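Local coordinates for protein monomethylamine methyltransferase MtmB1 (Methanosarcina barkeri, PDB 1NTH) that transfers the methyl group of monomethylamine to the corrinoid cofactor of its partner protein MtmC, in methanogenesis from methylamine, at residues 427-430 / 435-438. Sequence-based numbering, arbitrary orientation. Where two conformers were deposited one is given.
Sequences ECYD and TPTE
T435 and D430 pair next to the loop of a small antiparallel beta hairpin that links helix 425-428 to the C-terminal helix 438-454. They form a hydrogen-bonded pair whose two backbone bonds are unequal: D430 N reaches T435 O at 2.7 Å and almost straight (174°), whereas the return bond from T435 N to D430 O is weak at 3.4 Å. Both side chains rise from the same face of the hairpin, where a water joins the T435 hydroxyl and, less certainly because it has more acceptors in reach than protons, the carbonyl of P436. T435 OG1 is also hydrogen-bonded to T433 in the turn, and R4 of the second subunit packs on T435.

P436 faces Y429 as a non-hydrogen-bonded pair, and the two meet by packing of the pyrrolidine on the phenol ring. P436 CB sits 4.1 Å from the centroid of the Y429 ring and nearly on the ring normal, a CH-pi contact, while the proline N lies over one face toward the rim. F425 and M381 also meet the tyrosine, and M381 reaches P436 as well, tying the hairpin to helix 380-393.

T437 then turns the chain into the last helix as its N-cap. T437 N donates to C428 O at 3.0 Å, from above the carbonyl plane. With chi1 at 57°, T437 OG1 lies between its own N and carbonyl carbon, 3.2 Å from that same C428 O; T437 CG2 also packs against the C428 carbonyl. A second water joins T437 OG1 to E427 O. One residue thus serves two helix ends: C428 O, closing helix 425-428, takes the bond from T437 N, while T437 OG1 is bonded to Y440 N at the start of the next helix, and the P436-Y429 packing adds apolar contact.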
ATOM      1  N   GLU A 427     -18.336  36.680  -6.154  1.00 24.20           N
ATOM      2  CA  GLU A 427     -19.209  37.779  -5.757  1.00 26.11           C
ATOM      3  C   GLU A 427     -19.997  37.557  -4.469  1.00 26.14           C
ATOM      4  O   GLU A 427     -20.272  38.513  -3.746  1.00 28.21           O
ATOM      5  CB  GLU A 427     -20.186  38.105  -6.894  1.00 27.78           C
ATOM      6  CG  GLU A 427     -19.511  38.478  -8.205  1.00 32.78           C
ATOM      7  CD  GLU A 427     -20.503  38.769  -9.321  1.00 36.39           C
ATOM      8  OE1 GLU A 427     -21.330  37.888  -9.643  1.00 34.53           O
ATOM      9  OE2 GLU A 427     -20.452  39.884  -9.881  1.00 40.54           O
ATOM     10  N   CYS A 428     -20.366  36.313  -4.172  1.00 24.49           N
ATOM     11  CA  CYS A 428     -21.140  36.057  -2.959  1.00 24.00           C
ATOM     12  C   CYS A 428     -20.376  35.329  -1.856  1.00 23.26           C
ATOM     13  O   CYS A 428     -20.960  34.915  -0.854  1.00 23.44           O
ATOM     14  CB  CYS A 428     -22.431  35.307  -3.297  1.00 24.87           C
ATOM     15  SG  CYS A 428     -22.209  33.722  -4.114  1.00 26.28           S
ATOM     16  N   TYR A 429     -19.071  35.181  -2.050  1.00 23.19           N
ATOM     17  CA  TYR A 429     -18.198  34.550  -1.063  1.00 22.92           C
ATOM     18  C   TYR A 429     -16.939  35.388  -0.917  1.00 24.16           C
ATOM     19  O   TYR A 429     -16.551  36.110  -1.838  1.00 24.07           O
ATOM     20  CB  TYR A 429     -17.746  33.151  -1.512  1.00 21.76           C
ATOM     21  CG  TYR A 429     -18.546  31.990  -0.971  1.00 19.50           C
ATOM     22  CD1 TYR A 429     -19.857  31.770  -1.385  1.00 19.83           C
ATOM     23  CD2 TYR A 429     -17.977  31.088  -0.067  1.00 19.76           C
ATOM     24  CE1 TYR A 429     -20.586  30.680  -0.922  1.00 21.00           C
ATOM     25  CE2 TYR A 429     -18.699  29.992   0.407  1.00 18.74           C
ATOM     26  CZ  TYR A 429     -20.002  29.795  -0.028  1.00 20.15           C
ATOM     27  OH  TYR A 429     -20.723  28.710   0.411  1.00 20.63           O
ATOM     28  N   ASP A 430     -16.315  35.301   0.249  1.00 25.92           N
ATOM     29  CA  ASP A 430     -15.042  35.965   0.486  1.00 27.56           C
ATOM     30  C   ASP A 430     -14.090  34.842   0.086  1.00 27.52           C
ATOM     31  O   ASP A 430     -13.864  33.907   0.852  1.00 27.82           O
ATOM     32  CB  ASP A 430     -14.898  36.359   1.955  0.50 29.26           C
ATOM     33  CG  ASP A 430     -15.858  37.471   2.350  0.50 30.92           C
ATOM     34  OD1 ASP A 430     -15.922  38.490   1.627  0.50 31.88           O
ATOM     35  OD2 ASP A 430     -16.549  37.335   3.380  0.50 33.07           O
ATOM     36  N   THR A 435     -15.709  31.767   2.675  1.00 21.19           N
ATOM     37  CA  THR A 435     -16.898  31.901   3.506  1.00 22.47           C
ATOM     38  C   THR A 435     -17.927  32.786   2.804  1.00 22.74           C
ATOM     39  O   THR A 435     -17.570  33.756   2.133  1.00 23.29           O
ATOM     40  CB  THR A 435     -16.554  32.510   4.878  1.00 23.29           C
ATOM     41  OG1 THR A 435     -15.836  33.734   4.691  1.00 25.68           O
ATOM     42  CG2 THR A 435     -15.696  31.547   5.683  1.00 25.96           C
ATOM     43  N   PRO A 436     -19.220  32.454   2.941  1.00 22.16           N
ATOM     44  CA  PRO A 436     -20.269  33.250   2.298  1.00 22.26           C
ATOM     45  C   PRO A 436     -20.381  34.658   2.871  1.00 22.22           C
ATOM     46  O   PRO A 436     -20.042  34.897   4.032  1.00 22.21           O
ATOM     47  CB  PRO A 436     -21.528  32.423   2.549  1.00 22.33           C
ATOM     48  CG  PRO A 436     -21.241  31.776   3.866  1.00 22.88           C
ATOM     49  CD  PRO A 436     -19.804  31.327   3.690  1.00 22.39           C
ATOM     50  N   THR A 437     -20.849  35.585   2.044  1.00 22.14           N
ATOM     51  CA  THR A 437     -21.027  36.971   2.464  1.00 23.92           C
ATOM     52  C   THR A 437     -22.281  37.062   3.323  1.00 24.56           C
ATOM     53  O   THR A 437     -23.118  36.160   3.310  1.00 24.70           O
ATOM     54  CB  THR A 437     -21.209  37.913   1.255  1.00 22.75           C
ATOM     55  OG1 THR A 437     -22.327  37.473   0.471  1.00 23.87           O
ATOM     56  CG2 THR A 437     -19.958  37.926   0.389  1.00 24.67           C
ATOM     57  N   GLU A 438     -22.410  38.151   4.071  1.00 26.05           N
ATOM     58  CA  GLU A 438     -23.586  38.340   4.908  1.00 27.69           C
ATOM     59  C   GLU A 438     -24.813  38.416   4.008  1.00 26.54           C
ATOM     60  O   GLU A 438     -25.904  37.994   4.390  1.00 26.93           O
ATOM     61  CB  GLU A 438     -23.451  39.624   5.731  1.00 30.58           C
ATOM     62  CG  GLU A 438     -22.473  39.513   6.891  0.50 33.13           C
ATOM     63  CD  GLU A 438     -22.230  40.843   7.576  0.50 35.26           C
ATOM     64  OE1 GLU A 438     -23.131  41.709   7.530  0.50 37.12           O
ATOM     65  OE2 GLU A 438     -21.145  41.019   8.172  0.50 36.60           O
TER
HETATM   66  O   HOH W   1     -22.642  38.948  -1.905  1.00 41.18           O
HETATM   67  O   HOH W   2     -17.479  35.747   4.925  1.00 33.77           O